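Local coordinates for protein molybdopterin synthase catalytic subunit (Homo sapiens, PDB 5MPO) that catalyses the conversion of precursor Z into molybdopterin, bringing in two sulfur atoms from a thiocarboxylated carrier protein to build the dithiolene group, at residues 22-27 and 73-78; 36-41 and 93-98; 47-52 and 108-113; 65-70 and 101-106; 112-117 and 124-129. All blocks are in the same frame, centred on the assembly; numbering follows the deposited sequence.

Overall arrangement
Four contacts are built on the mixed sheet whose strand order is 20-25, 91-99, 108-116, 45-52. Contact 1 and contact 5 lay helices 73-88 and 119-136 on one face, their centres about 17 Å apart; contact 2 packs helix 31-38 on the other face. Contact 3 pairs strand 108-116 with strand 45-52, which continues the sheet into the second subunit, and shares Ile-112 and Ala-113 with contact 5. Contacts 1 and 2 interleave along the chain and close before contact 5 opens. Contact 4 belongs to a separate antiparallel sheet, nested along the chain inside the loop contact 3 closes. Its Tyr-67 meets Ser-109 of contact 3 near predicted substrate-binding residues, joining the sheets.

Contact 1: residues 22-27 and 73-78; sequences INFTAE and MAENEV
The strand at 22-25 and the helix at 73-78 run close to antiparallel, at 152°, with their axes 9.2 Å apart at closest approach; the nearest alpha carbons belong to Ile-22 and Glu-75. From the strand, Ile-22 and Phe-24 point at the helix, and Ala-74 and Val-78 point back. Val-78 serves both: with CG1 anti to the backbone N (chi1 176°) and CG2 beside that nitrogen, CG1 lies 3.8 Å from Ile-22 CD1, while CG2 comes to the edge of the Phe-24 ring, 4.1 Å from CZ. The Ile-22 and Val-78 side chains slide past each other in opposite directions. On its other branch, Ile-22 CG2 rests 3.9 Å from the aliphatic CG of Glu-75, and Phe-24 CZ reaches Ala-74 CB at 3.8 Å. With an alanine here both branches of Ile-22 are gone, and a gap would probably open beside Val-78 CG1 and Glu-75 CG. Strand 20-25 bonds along its backbone to strand 91-99, whose Val-96 also touches Val-78. The arrangement is that of a helix laid over the outer strand of a mixed sheet, one of the helix-on-sheet layers of the alpha/beta hammerhead fold of MoaE proteins.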
# COMPACT_ATOMS: atom_id res chain seq x y z
N ILE C 22 -7.80 -0.49 -16.02
CA ILE C 22 -9.02 -0.39 -15.27
C ILE C 22 -9.93 -1.53 -15.67
O ILE C 22 -10.26 -1.67 -16.85
CB ILE C 22 -9.73 0.93 -15.58
CG1 ILE C 22 -8.79 2.08 -15.26
CG2 ILE C 22 -11.02 1.03 -14.73
CD1 ILE C 22 -9.30 3.43 -15.64
N ASN C 23 -10.39 -2.28 -14.69
CA ASN C 23 -11.21 -3.40 -14.94
C ASN C 23 -12.23 -3.65 -13.86
O ASN C 23 -11.88 -3.82 -12.68
CB ASN C 23 -10.33 -4.62 -15.06
CG ASN C 23 -11.09 -5.82 -15.59
OD1 ASN C 23 -12.21 -5.69 -16.00
ND2 ASN C 23 -10.48 -6.97 -15.55
N PHE C 24 -13.49 -3.68 -14.29
CA PHE C 24 -14.59 -4.21 -13.49
C PHE C 24 -14.96 -5.60 -13.95
O PHE C 24 -15.01 -5.86 -15.15
CB PHE C 24 -15.75 -3.27 -13.60
CG PHE C 24 -15.49 -1.97 -12.92
CD1 PHE C 24 -14.72 -1.00 -13.52
CD2 PHE C 24 -15.99 -1.73 -11.64
CE1 PHE C 24 -14.48 0.21 -12.89
CE2 PHE C 24 -15.77 -0.53 -10.99
CZ PHE C 24 -15.00 0.44 -11.61
N THR C 25 -15.18 -6.53 -13.02
CA THR C 25 -15.21 -7.95 -13.41
C THR C 25 -15.85 -8.81 -12.35
O THR C 25 -15.81 -8.47 -11.17
CB THR C 25 -13.80 -8.43 -13.70
OG1 THR C 25 -13.83 -9.81 -14.03
CG2 THR C 25 -12.90 -8.29 -12.47
N ALA C 26 -16.48 -9.91 -12.76
CA ALA C 26 -17.08 -10.89 -11.83
C ALA C 26 -16.03 -11.93 -11.40
O ALA C 26 -16.16 -12.58 -10.40
CB ALA C 26 -18.29 -11.57 -12.45
N GLU C 27 -14.95 -12.02 -12.13
CA GLU C 27 -13.80 -12.83 -11.75
C GLU C 27 -13.18 -12.53 -10.35
O GLU C 27 -13.19 -11.41 -9.88
CB GLU C 27 -12.71 -12.62 -12.80
CG GLU C 27 -13.12 -12.94 -14.24
CD GLU C 27 -13.33 -14.43 -14.47
OE1 GLU C 27 -12.30 -15.09 -14.73
OE2 GLU C 27 -14.51 -14.91 -14.40
N MET C 73 -19.99 4.44 -16.32
CA MET C 73 -19.63 5.67 -15.61
C MET C 73 -18.54 5.42 -14.54
O MET C 73 -17.66 6.25 -14.33
CB MET C 73 -20.84 6.28 -14.90
CG MET C 73 -20.58 7.68 -14.34
SD MET C 73 -21.94 8.30 -13.35
CE MET C 73 -21.33 9.82 -12.60
N ALA C 74 -18.64 4.30 -13.85
CA ALA C 74 -17.67 3.96 -12.82
C ALA C 74 -16.30 3.84 -13.43
O ALA C 74 -15.32 4.28 -12.84
CB ALA C 74 -18.03 2.67 -12.15
N GLU C 75 -16.25 3.29 -14.63
CA GLU C 75 -15.04 3.32 -15.44
C GLU C 75 -14.51 4.72 -15.72
O GLU C 75 -13.33 5.02 -15.46
CB GLU C 75 -15.23 2.59 -16.73
CG GLU C 75 -13.94 1.95 -17.19
CD GLU C 75 -14.21 0.74 -18.06
OE1 GLU C 75 -13.36 0.48 -18.95
OE2 GLU C 75 -15.28 0.09 -17.83
N ASN C 76 -15.39 5.59 -16.21
CA ASN C 76 -14.96 6.94 -16.52
C ASN C 76 -14.45 7.63 -15.25
O ASN C 76 -13.44 8.41 -15.32
CB ASN C 76 -16.07 7.75 -17.17
CG ASN C 76 -15.54 9.01 -17.87
OD1 ASN C 76 -14.63 8.92 -18.69
ND2 ASN C 76 -16.12 10.19 -17.55
N GLU C 77 -15.09 7.35 -14.11
CA GLU C 77 -14.80 8.08 -12.88
C GLU C 77 -13.45 7.64 -12.35
O GLU C 77 -12.66 8.46 -11.92
CB GLU C 77 -15.88 7.95 -11.81
CG GLU C 77 -17.11 8.82 -12.00
CD GLU C 77 -16.91 10.31 -11.99
OE1 GLU C 77 -16.45 10.89 -10.99
OE2 GLU C 77 -17.32 10.95 -12.99
N VAL C 78 -13.16 6.37 -12.48
CA VAL C 78 -11.82 5.89 -12.23
C VAL C 78 -10.79 6.49 -13.22
O VAL C 78 -9.71 6.86 -12.78
CB VAL C 78 -11.78 4.38 -12.23
CG1 VAL C 78 -10.33 3.87 -12.06
CG2 VAL C 78 -12.67 3.82 -11.11

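Contact 2: residues 36-41 and 93-98; sequences QLVISP and HIAVFH
The carbonyl oxygen of Val-38 is met by two groups: His-93 brings its CD2 to 3.2 Å, with the oxygen at the edge of the imidazole and in its plane, and the hydroxyl of Ser-115 hydrogen-bonds to the same oxygen. Ile-39 O sits near that edge too, 3.6 Å from His-93 CD2, where helix 31-38 has ended and the chain runs on as a loop. The Ser-40 CB lies 3.9 Å from His-93 NE2. The ring nitrogens are engaged elsewhere, NE2 with the Glu-16 carboxylate and ND1 with the backbone N of Lys-19, and Glu-16 also takes the Ser-40 hydroxyl, so one acid ties the loop to the ring.

Beyond the ring the contact turns apolar. His-93 CB and Val-38 CB lie 3.8 Å apart. Val-38 holds CG1 beside its backbone N and anti to the carbonyl carbon (chi1 -50°), which sets that methyl against Ala-95 CB at 3.5 Å. One residue back, the Leu-37 side chain crosses Phe-97 at about a right angle and lays CD1 3.5 Å from the ring's CZ.

Bonds at both nitrogens, together with carbonyls at the CD2 edge, fix the rotation of the imidazole. Since ND1 must accept from a backbone N-H while NE2 faces a carboxylate, the ring probably carries a proton on NE2, and the neighbouring acid would be expected to polarise it. The contact thus joins a hydrogen-bonded imidazole at the end of helix 31-38 to hydrocarbon packing of that helix on the sheet.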
# COMPACT_ATOMS: atom_id res chain seq x y z
N GLN C 36 1.70 -7.37 -11.24
CA GLN C 36 2.49 -7.51 -12.50
C GLN C 36 2.13 -6.51 -13.57
O GLN C 36 2.94 -6.16 -14.40
CB GLN C 36 2.40 -8.93 -13.10
N LEU C 37 0.90 -6.01 -13.54
CA LEU C 37 0.46 -5.09 -14.55
C LEU C 37 1.11 -3.75 -14.33
O LEU C 37 1.19 -2.97 -15.27
CB LEU C 37 -1.04 -4.96 -14.54
CG LEU C 37 -1.80 -6.21 -15.02
CD1 LEU C 37 -3.27 -6.09 -14.70
CD2 LEU C 37 -1.65 -6.42 -16.54
N VAL C 38 1.62 -3.49 -13.12
CA VAL C 38 2.25 -2.18 -12.85
C VAL C 38 3.78 -2.19 -12.73
O VAL C 38 4.36 -1.14 -12.62
CB VAL C 38 1.57 -1.43 -11.66
CG1 VAL C 38 0.05 -1.38 -11.84
CG2 VAL C 38 1.92 -2.03 -10.31
N ILE C 39 4.43 -3.34 -12.77
CA ILE C 39 5.89 -3.39 -12.70
C ILE C 39 6.54 -2.58 -13.83
O ILE C 39 6.05 -2.58 -14.94
CB ILE C 39 6.38 -4.84 -12.79
CG1 ILE C 39 6.12 -5.55 -11.47
CG2 ILE C 39 7.87 -4.92 -13.12
CD1 ILE C 39 6.15 -7.06 -11.56
N SER C 40 7.65 -1.93 -13.54
CA SER C 40 8.37 -1.11 -14.51
C SER C 40 9.83 -1.07 -14.14
O SER C 40 10.16 -0.70 -13.00
CB SER C 40 7.82 0.34 -14.57
OG SER C 40 8.59 1.21 -15.43
N PRO C 41 10.73 -1.38 -15.08
CA PRO C 41 12.18 -1.25 -14.79
C PRO C 41 12.57 0.17 -14.40
O PRO C 41 13.58 0.36 -13.77
CB PRO C 41 12.85 -1.67 -16.10
CG PRO C 41 11.82 -1.44 -17.17
CD PRO C 41 10.47 -1.60 -16.52
N HIS C 93 2.57 3.55 -13.78
CA HIS C 93 1.37 2.75 -14.04
C HIS C 93 0.37 2.74 -12.82
O HIS C 93 0.77 2.68 -11.65
CB HIS C 93 1.73 1.27 -14.33
CG HIS C 93 2.76 1.07 -15.39
ND1 HIS C 93 2.68 1.64 -16.64
CD2 HIS C 93 3.90 0.33 -15.39
CE1 HIS C 93 3.73 1.28 -17.35
NE2 HIS C 93 4.48 0.48 -16.61
N ILE C 94 -0.92 2.71 -13.13
CA ILE C 94 -2.02 2.61 -12.15
C ILE C 94 -2.92 1.44 -12.66
O ILE C 94 -3.22 1.32 -13.89
CB ILE C 94 -2.81 3.92 -12.14
CG1 ILE C 94 -1.89 5.14 -12.00
CG2 ILE C 94 -3.94 3.85 -11.18
CD1 ILE C 94 -2.60 6.48 -12.13
N ALA C 95 -3.23 0.52 -11.76
CA ALA C 95 -4.14 -0.54 -12.04
C ALA C 95 -5.23 -0.42 -11.01
O ALA C 95 -4.93 -0.22 -9.84
CB ALA C 95 -3.46 -1.87 -11.92
N VAL C 96 -6.49 -0.49 -11.44
CA VAL C 96 -7.66 -0.51 -10.53
C VAL C 96 -8.62 -1.61 -10.94
O VAL C 96 -9.22 -1.53 -12.00
CB VAL C 96 -8.45 0.78 -10.50
CG1 VAL C 96 -9.66 0.62 -9.57
CG2 VAL C 96 -7.55 1.97 -10.12
N PHE C 97 -8.75 -2.61 -10.08
CA PHE C 97 -9.53 -3.79 -10.38
C PHE C 97 -10.60 -3.87 -9.36
O PHE C 97 -10.31 -3.94 -8.17
CB PHE C 97 -8.66 -5.02 -10.34
CG PHE C 97 -7.96 -5.28 -11.62
CD1 PHE C 97 -7.04 -4.40 -12.09
CD2 PHE C 97 -8.24 -6.39 -12.37
CE1 PHE C 97 -6.38 -4.60 -13.31
CE2 PHE C 97 -7.60 -6.62 -13.59
CZ PHE C 97 -6.66 -5.71 -14.07
N HIS C 98 -11.86 -3.81 -9.80
CA HIS C 98 -12.97 -3.95 -8.85
C HIS C 98 -13.85 -5.12 -9.22
O HIS C 98 -14.21 -5.30 -10.37
CB HIS C 98 -13.75 -2.64 -8.77
CG HIS C 98 -14.54 -2.47 -7.50
ND1 HIS C 98 -15.43 -3.43 -7.03
CD2 HIS C 98 -14.61 -1.44 -6.63
CE1 HIS C 98 -16.02 -2.99 -5.94
NE2 HIS C 98 -15.54 -1.79 -5.67

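Contact 3: residues 47-52 and 108-113; sequences SLFVGT and ASIIIA
Ala-108 opens an antiparallel ladder with a classic beta bulge, opposite Thr-52 in a non-hydrogen-bonded pair, its CB 3.8 Å from Val-50 CG1. Ser-109 is the extra residue: its backbone N gives Gly-51 O a 2.7 Å bond bent to 143° at the hydrogen, and Ser-109 and Ile-110 both face Gly-51. Ile-110 O then accepts from Gly-51 N at 3.0 Å. Ile-110 CG2 packs against the glycine backbone, so close that a beta carbon on Gly-51 would clash with it, and also reaches the edge of the Phe-49 ring, 4.0 Å from CE2. Ile-111, turned to the face that carries Leu-48 and Val-50, lies side by side with Val-50, pointing the same way. Ile-112 and Phe-49 form a regular hydrogen-bonded pair.

Strand 45-52 is an outer strand only within its own chain: residues 47-50 pair antiparallel with a strand of the second subunit, carrying the sheet across the dimer interface. Helix 31-38 packs on Leu-48, Ile-111 and Ala-113. At the end of the segment Ala-113 CB fits against Leu-48, 3.7 Å from CD2 and 3.8 Å from CG.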
# COMPACT_ATOMS: atom_id res chain seq x y z
N SER C 47 2.93 0.45 -4.50
CA SER C 47 2.03 0.33 -3.35
C SER C 47 0.81 -0.37 -3.85
O SER C 47 0.44 -0.18 -5.00
CB SER C 47 1.69 1.67 -2.69
OG SER C 47 2.90 2.27 -2.25
N LEU C 48 0.18 -1.16 -3.00
CA LEU C 48 -1.09 -1.82 -3.32
C LEU C 48 -2.06 -1.70 -2.17
O LEU C 48 -1.66 -1.63 -1.01
CB LEU C 48 -0.92 -3.30 -3.63
CG LEU C 48 -0.10 -3.64 -4.87
CD1 LEU C 48 1.26 -4.11 -4.44
CD2 LEU C 48 -0.74 -4.72 -5.68
N PHE C 49 -3.35 -1.61 -2.53
CA PHE C 49 -4.43 -1.67 -1.55
C PHE C 49 -5.36 -2.80 -1.97
O PHE C 49 -5.70 -2.92 -3.14
CB PHE C 49 -5.23 -0.35 -1.40
CG PHE C 49 -6.40 -0.51 -0.45
CD1 PHE C 49 -6.19 -0.55 0.93
CD2 PHE C 49 -7.69 -0.76 -0.94
CE1 PHE C 49 -7.27 -0.77 1.81
CE2 PHE C 49 -8.78 -0.98 -0.08
CZ PHE C 49 -8.57 -1.00 1.30
N VAL C 50 -5.77 -3.61 -1.01
CA VAL C 50 -6.62 -4.75 -1.30
C VAL C 50 -7.73 -4.69 -0.30
O VAL C 50 -7.46 -4.62 0.90
CB VAL C 50 -5.88 -6.07 -1.15
CG1 VAL C 50 -6.81 -7.25 -1.40
CG2 VAL C 50 -4.66 -6.08 -2.06
N GLY C 51 -8.97 -4.64 -0.83
CA GLY C 51 -10.18 -4.53 -0.04
C GLY C 51 -10.79 -5.92 -0.03
O GLY C 51 -10.96 -6.53 -1.08
N THR C 52 -11.12 -6.40 1.16
CA THR C 52 -11.57 -7.76 1.40
C THR C 52 -12.85 -7.73 2.20
O THR C 52 -13.06 -6.85 3.02
CB THR C 52 -10.53 -8.58 2.20
OG1 THR C 52 -10.02 -7.80 3.29
CG2 THR C 52 -9.40 -9.00 1.31
N ALA C 108 -11.11 -10.69 -2.30
CA ALA C 108 -10.90 -9.28 -2.60
C ALA C 108 -12.01 -8.72 -3.42
O ALA C 108 -12.36 -9.30 -4.45
CB ALA C 108 -9.55 -9.08 -3.34
N SER C 109 -12.54 -7.58 -2.99
CA SER C 109 -13.46 -6.75 -3.80
C SER C 109 -12.76 -5.67 -4.69
O SER C 109 -13.34 -5.20 -5.67
CB SER C 109 -14.46 -6.04 -2.89
OG SER C 109 -13.85 -5.08 -2.04
N ILE C 110 -11.57 -5.25 -4.30
CA ILE C 110 -10.85 -4.18 -4.98
C ILE C 110 -9.35 -4.43 -4.82
O ILE C 110 -8.90 -4.91 -3.78
CB ILE C 110 -11.26 -2.74 -4.48
CG1 ILE C 110 -10.44 -1.69 -5.19
CG2 ILE C 110 -11.06 -2.54 -3.01
CD1 ILE C 110 -11.11 -0.36 -5.36
N ILE C 111 -8.59 -4.11 -5.86
CA ILE C 111 -7.15 -4.11 -5.75
C ILE C 111 -6.78 -2.92 -6.58
O ILE C 111 -7.15 -2.81 -7.76
CB ILE C 111 -6.50 -5.39 -6.31
CG1 ILE C 111 -6.86 -6.62 -5.49
CG2 ILE C 111 -4.99 -5.32 -6.34
CD1 ILE C 111 -6.37 -7.90 -6.16
N ILE C 112 -6.04 -2.04 -5.93
CA ILE C 112 -5.41 -0.87 -6.54
C ILE C 112 -3.91 -1.00 -6.37
O ILE C 112 -3.41 -1.36 -5.28
CB ILE C 112 -5.88 0.41 -5.84
CG1 ILE C 112 -7.38 0.60 -6.02
CG2 ILE C 112 -5.18 1.60 -6.46
CD1 ILE C 112 -8.04 1.58 -5.07
N ALA C 113 -3.20 -0.73 -7.44
CA ALA C 113 -1.78 -0.72 -7.44
C ALA C 113 -1.24 0.51 -8.21
O ALA C 113 -1.79 0.87 -9.24
CB ALA C 113 -1.28 -2.01 -8.07

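Contact 4: residues 65-70 and 101-106; sequences LEYEAY and GLVPVS
Tyr-67 and Gly-101 form a hydrogen-bonded pair in the antiparallel ladder of the second, wholly antiparallel sheet, where strand 60-69 meets the short strand 101-104. Tyr-67 N bonds to Gly-101 O at 2.8 Å, and Gly-101 N returns a 2.7 Å bond to Tyr-67 O. Gly-101 has positive phi (73°), a conformation that glycine adopts most easily.

From the Tyr-67 backbone the side chain runs out across Val-103. Its CB sits 4.0 Å from Gly-101 O, which lies near the plane of the ring at its edge. CG is beside the backbone N (chi1 -71°), which carries the ring over to Val-103: CD1 comes to 3.6 Å from CG2 of that valine, and CE1 follows at 3.8 Å. Beyond CE1 the tip leaves the ladder, and OH hydrogen-bonds to the Ser-109 hydroxyl with a weak further bond to the backbone of another protein's chain. The ring also meets His-98 edge-to-face. A leucine in place of Tyr-67 would probably leave the Ser-109 hydroxyl without this mate and His-98 without its aromatic partner.

Lys-134, predicted to bind substrate, has its side chain about 6 Å from that of Tyr-67. On the exposed face Glu-66 and Leu-102 form a non-hydrogen-bonded pair, Leu-102 CD2 resting 4.0 Å from Glu-66 CB. Next along, Val-103 N gives Leu-65 O a 2.8 Å bond, nearly straight at 176°.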
# COMPACT_ATOMS: atom_id res chain seq x y z
N LEU C 65 -20.40 -10.00 0.75
CA LEU C 65 -20.88 -8.70 0.24
C LEU C 65 -21.32 -8.90 -1.23
O LEU C 65 -20.81 -9.78 -1.95
CB LEU C 65 -19.77 -7.64 0.24
CG LEU C 65 -19.34 -7.11 1.61
CD1 LEU C 65 -17.94 -6.48 1.60
CD2 LEU C 65 -20.38 -6.13 2.10
N GLU C 66 -22.25 -8.06 -1.66
CA GLU C 66 -22.67 -8.03 -3.04
C GLU C 66 -22.47 -6.63 -3.54
O GLU C 66 -22.96 -5.68 -2.89
CB GLU C 66 -24.15 -8.37 -3.21
CG GLU C 66 -24.49 -8.38 -4.69
CD GLU C 66 -25.90 -8.77 -4.99
OE1 GLU C 66 -26.82 -8.39 -4.25
OE2 GLU C 66 -26.07 -9.47 -5.99
N TYR C 67 -21.78 -6.51 -4.69
CA TYR C 67 -21.44 -5.19 -5.28
C TYR C 67 -22.08 -5.05 -6.66
O TYR C 67 -22.07 -5.97 -7.49
CB TYR C 67 -19.93 -5.09 -5.49
CG TYR C 67 -19.10 -4.94 -4.24
CD1 TYR C 67 -18.58 -6.07 -3.57
CD2 TYR C 67 -18.78 -3.66 -3.75
CE1 TYR C 67 -17.80 -5.91 -2.43
CE2 TYR C 67 -17.99 -3.50 -2.63
CZ TYR C 67 -17.50 -4.62 -1.97
OH TYR C 67 -16.71 -4.42 -0.86
N GLU C 68 -22.62 -3.87 -6.89
CA GLU C 68 -23.02 -3.44 -8.21
C GLU C 68 -22.48 -2.09 -8.53
O GLU C 68 -22.14 -1.31 -7.61
CB GLU C 68 -24.55 -3.43 -8.30
CG GLU C 68 -25.29 -2.26 -7.72
CD GLU C 68 -26.81 -2.48 -7.74
OE1 GLU C 68 -27.26 -3.65 -7.58
OE2 GLU C 68 -27.54 -1.46 -7.89
N ALA C 69 -22.50 -1.78 -9.82
CA ALA C 69 -21.97 -0.52 -10.32
C ALA C 69 -22.72 0.02 -11.52
O ALA C 69 -23.24 -0.73 -12.30
CB ALA C 69 -20.52 -0.74 -10.70
N TYR C 70 -22.69 1.34 -11.69
CA TYR C 70 -23.12 2.00 -12.89
C TYR C 70 -21.91 2.05 -13.81
O TYR C 70 -21.10 2.98 -13.73
CB TYR C 70 -23.68 3.40 -12.56
CG TYR C 70 -24.21 4.23 -13.68
CD1 TYR C 70 -24.73 3.66 -14.86
CD2 TYR C 70 -24.26 5.60 -13.56
CE1 TYR C 70 -25.23 4.45 -15.90
CE2 TYR C 70 -24.75 6.41 -14.59
CZ TYR C 70 -25.25 5.83 -15.76
OH TYR C 70 -25.76 6.66 -16.76
N GLY C 101 -20.77 -8.21 -8.19
CA GLY C 101 -21.57 -9.31 -7.66
C GLY C 101 -21.03 -9.80 -6.32
O GLY C 101 -20.64 -8.98 -5.49
N LEU C 102 -20.96 -11.11 -6.14
CA LEU C 102 -20.73 -11.73 -4.84
C LEU C 102 -19.28 -11.92 -4.45
O LEU C 102 -18.52 -12.68 -5.08
CB LEU C 102 -21.46 -13.09 -4.74
CG LEU C 102 -22.99 -12.91 -4.62
CD1 LEU C 102 -23.69 -14.23 -4.89
CD2 LEU C 102 -23.42 -12.31 -3.27
N VAL C 103 -18.91 -11.25 -3.37
CA VAL C 103 -17.52 -11.32 -2.89
C VAL C 103 -17.63 -11.95 -1.51
O VAL C 103 -18.02 -11.28 -0.54
CB VAL C 103 -16.85 -9.94 -2.82
CG1 VAL C 103 -15.38 -10.08 -2.46
CG2 VAL C 103 -17.01 -9.25 -4.17
N PRO C 104 -17.33 -13.25 -1.44
CA PRO C 104 -17.38 -13.88 -0.11
C PRO C 104 -16.24 -13.40 0.82
O PRO C 104 -15.30 -12.69 0.40
CB PRO C 104 -17.25 -15.37 -0.43
CG PRO C 104 -16.42 -15.38 -1.67
CD PRO C 104 -16.87 -14.19 -2.47
N VAL C 105 -16.36 -13.79 2.09
CA VAL C 105 -15.45 -13.43 3.14
C VAL C 105 -14.01 -13.76 2.77
O VAL C 105 -13.71 -14.80 2.20
CB VAL C 105 -15.82 -14.12 4.47
CG1 VAL C 105 -14.70 -13.99 5.50
CG2 VAL C 105 -17.13 -13.53 5.03
N SER C 106 -13.12 -12.83 3.09
CA SER C 106 -11.69 -12.95 2.82
C SER C 106 -11.26 -12.92 1.36
O SER C 106 -10.07 -13.03 1.10
CB SER C 106 -11.09 -14.17 3.54
OG SER C 106 -11.08 -13.86 4.92

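Contact 5: residues 112-117 and 124-129; sequences IAVSSA and EAVSYA
Val-114 and Val-126 lie at the heart of a strand-turn-helix unit of the alpha/beta hammerhead fold: strand 108-116 ends, the chain reverses through a short turn, and helix 119-136 folds back over the sheet. The strand at 112-116 and the helix at 124-129 run at 152°, their axes 8.0 Å apart at closest approach.

Everything that passes between the two segments is apolar and buried. Ile-112 sends CG2, anti to the backbone N, toward the helix, where it lies 4.1 Å from Ala-129 CB and more loosely against Val-126 CG2. One step further on this face, Val-114 straddles Ala-125, both of its methyls being 4.2 Å from Ala-125 CB. Ala-125 and Ala-129, one turn apart, each present only a methyl, consistent with the close approach of helix and strand. Val-126, the residue after Ala-125, has its two methyls on different jobs, since CG1 touches CB of Phe-49 on the neighbouring strand 45-52 while CG2 turns to Val-114.

The polar bonds nearby run within the helix or to residues outside the two segments. Inside the helix, Ala-129 N bonds to Ala-125 O at 2.8 Å, so the two alanine positions are also joined by the helix's own bonding. On the strand, Val-114 O accepts from Ser-47 N, while beyond it Ser-116 OG bonds to the backbone O of His-118, a residue predicted to bind substrate.

The tightest meeting of the valines, which slide past each other in opposite directions, is 3.6 Å between Val-114 CG2 and Val-126 CG2.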
# COMPACT_ATOMS: atom_id res chain seq x y z
N ILE C 112 -6.04 -2.04 -5.93
CA ILE C 112 -5.41 -0.87 -6.54
C ILE C 112 -3.91 -1.00 -6.37
O ILE C 112 -3.41 -1.36 -5.28
CB ILE C 112 -5.88 0.41 -5.84
CG1 ILE C 112 -7.38 0.60 -6.02
CG2 ILE C 112 -5.18 1.60 -6.46
CD1 ILE C 112 -8.04 1.58 -5.07
N ALA C 113 -3.20 -0.73 -7.44
CA ALA C 113 -1.78 -0.72 -7.44
C ALA C 113 -1.24 0.51 -8.21
O ALA C 113 -1.79 0.87 -9.24
CB ALA C 113 -1.28 -2.01 -8.07
N VAL C 114 -0.15 1.10 -7.71
CA VAL C 114 0.56 2.20 -8.37
C VAL C 114 2.04 1.97 -8.30
O VAL C 114 2.53 1.64 -7.22
CB VAL C 114 0.27 3.57 -7.68
CG1 VAL C 114 0.98 4.69 -8.44
CG2 VAL C 114 -1.23 3.84 -7.65
N SER C 115 2.74 2.16 -9.42
CA SER C 115 4.23 2.13 -9.45
C SER C 115 4.81 3.50 -9.71
O SER C 115 4.26 4.28 -10.45
CB SER C 115 4.76 1.18 -10.55
OG SER C 115 4.26 1.53 -11.84
N SER C 116 5.95 3.80 -9.11
CA SER C 116 6.68 5.05 -9.40
C SER C 116 8.17 4.86 -9.08
O SER C 116 8.56 3.86 -8.50
CB SER C 116 6.13 6.20 -8.56
OG SER C 116 6.21 5.85 -7.19
N ALA C 117 8.97 5.85 -9.43
CA ALA C 117 10.42 5.81 -9.17
C ALA C 117 10.74 5.79 -7.68
O ALA C 117 11.58 4.93 -7.25
CB ALA C 117 11.14 6.96 -9.93
N GLU C 124 1.05 7.62 -1.54
CA GLU C 124 0.07 8.69 -1.52
C GLU C 124 -1.00 8.52 -2.61
O GLU C 124 -2.16 8.76 -2.35
CB GLU C 124 0.75 10.05 -1.62
CG GLU C 124 1.54 10.40 -0.34
CD GLU C 124 2.26 11.75 -0.39
OE1 GLU C 124 2.00 12.55 -1.27
OE2 GLU C 124 3.12 12.01 0.46
N ALA C 125 -0.61 8.10 -3.82
CA ALA C 125 -1.54 7.95 -4.91
C ALA C 125 -2.51 6.79 -4.65
O ALA C 125 -3.69 6.88 -4.98
CB ALA C 125 -0.81 7.76 -6.22
N VAL C 126 -2.05 5.74 -3.99
CA VAL C 126 -2.91 4.62 -3.69
C VAL C 126 -3.94 5.08 -2.69
O VAL C 126 -5.14 4.79 -2.80
CB VAL C 126 -2.14 3.43 -3.14
CG1 VAL C 126 -3.04 2.47 -2.38
CG2 VAL C 126 -1.50 2.69 -4.29
N SER C 127 -3.46 5.83 -1.73
CA SER C 127 -4.32 6.34 -0.70
C SER C 127 -5.40 7.28 -1.27
O SER C 127 -6.56 7.13 -0.95
CB SER C 127 -3.48 7.03 0.36
OG SER C 127 -4.30 7.45 1.40
N TYR C 128 -5.01 8.24 -2.10
CA TYR C 128 -5.95 9.09 -2.80
C TYR C 128 -6.94 8.28 -3.70
O TYR C 128 -8.10 8.62 -3.79
CB TYR C 128 -5.23 10.07 -3.69
CG TYR C 128 -6.19 10.91 -4.52
CD1 TYR C 128 -6.86 12.04 -3.95
CD2 TYR C 128 -6.44 10.60 -5.88
CE1 TYR C 128 -7.70 12.85 -4.71
CE2 TYR C 128 -7.31 11.39 -6.66
CZ TYR C 128 -7.95 12.50 -6.09
OH TYR C 128 -8.82 13.28 -6.86
N ALA C 129 -6.44 7.24 -4.35
CA ALA C 129 -7.28 6.43 -5.21
C ALA C 129 -8.41 5.73 -4.42
O ALA C 129 -9.57 5.87 -4.78
CB ALA C 129 -6.44 5.44 -5.97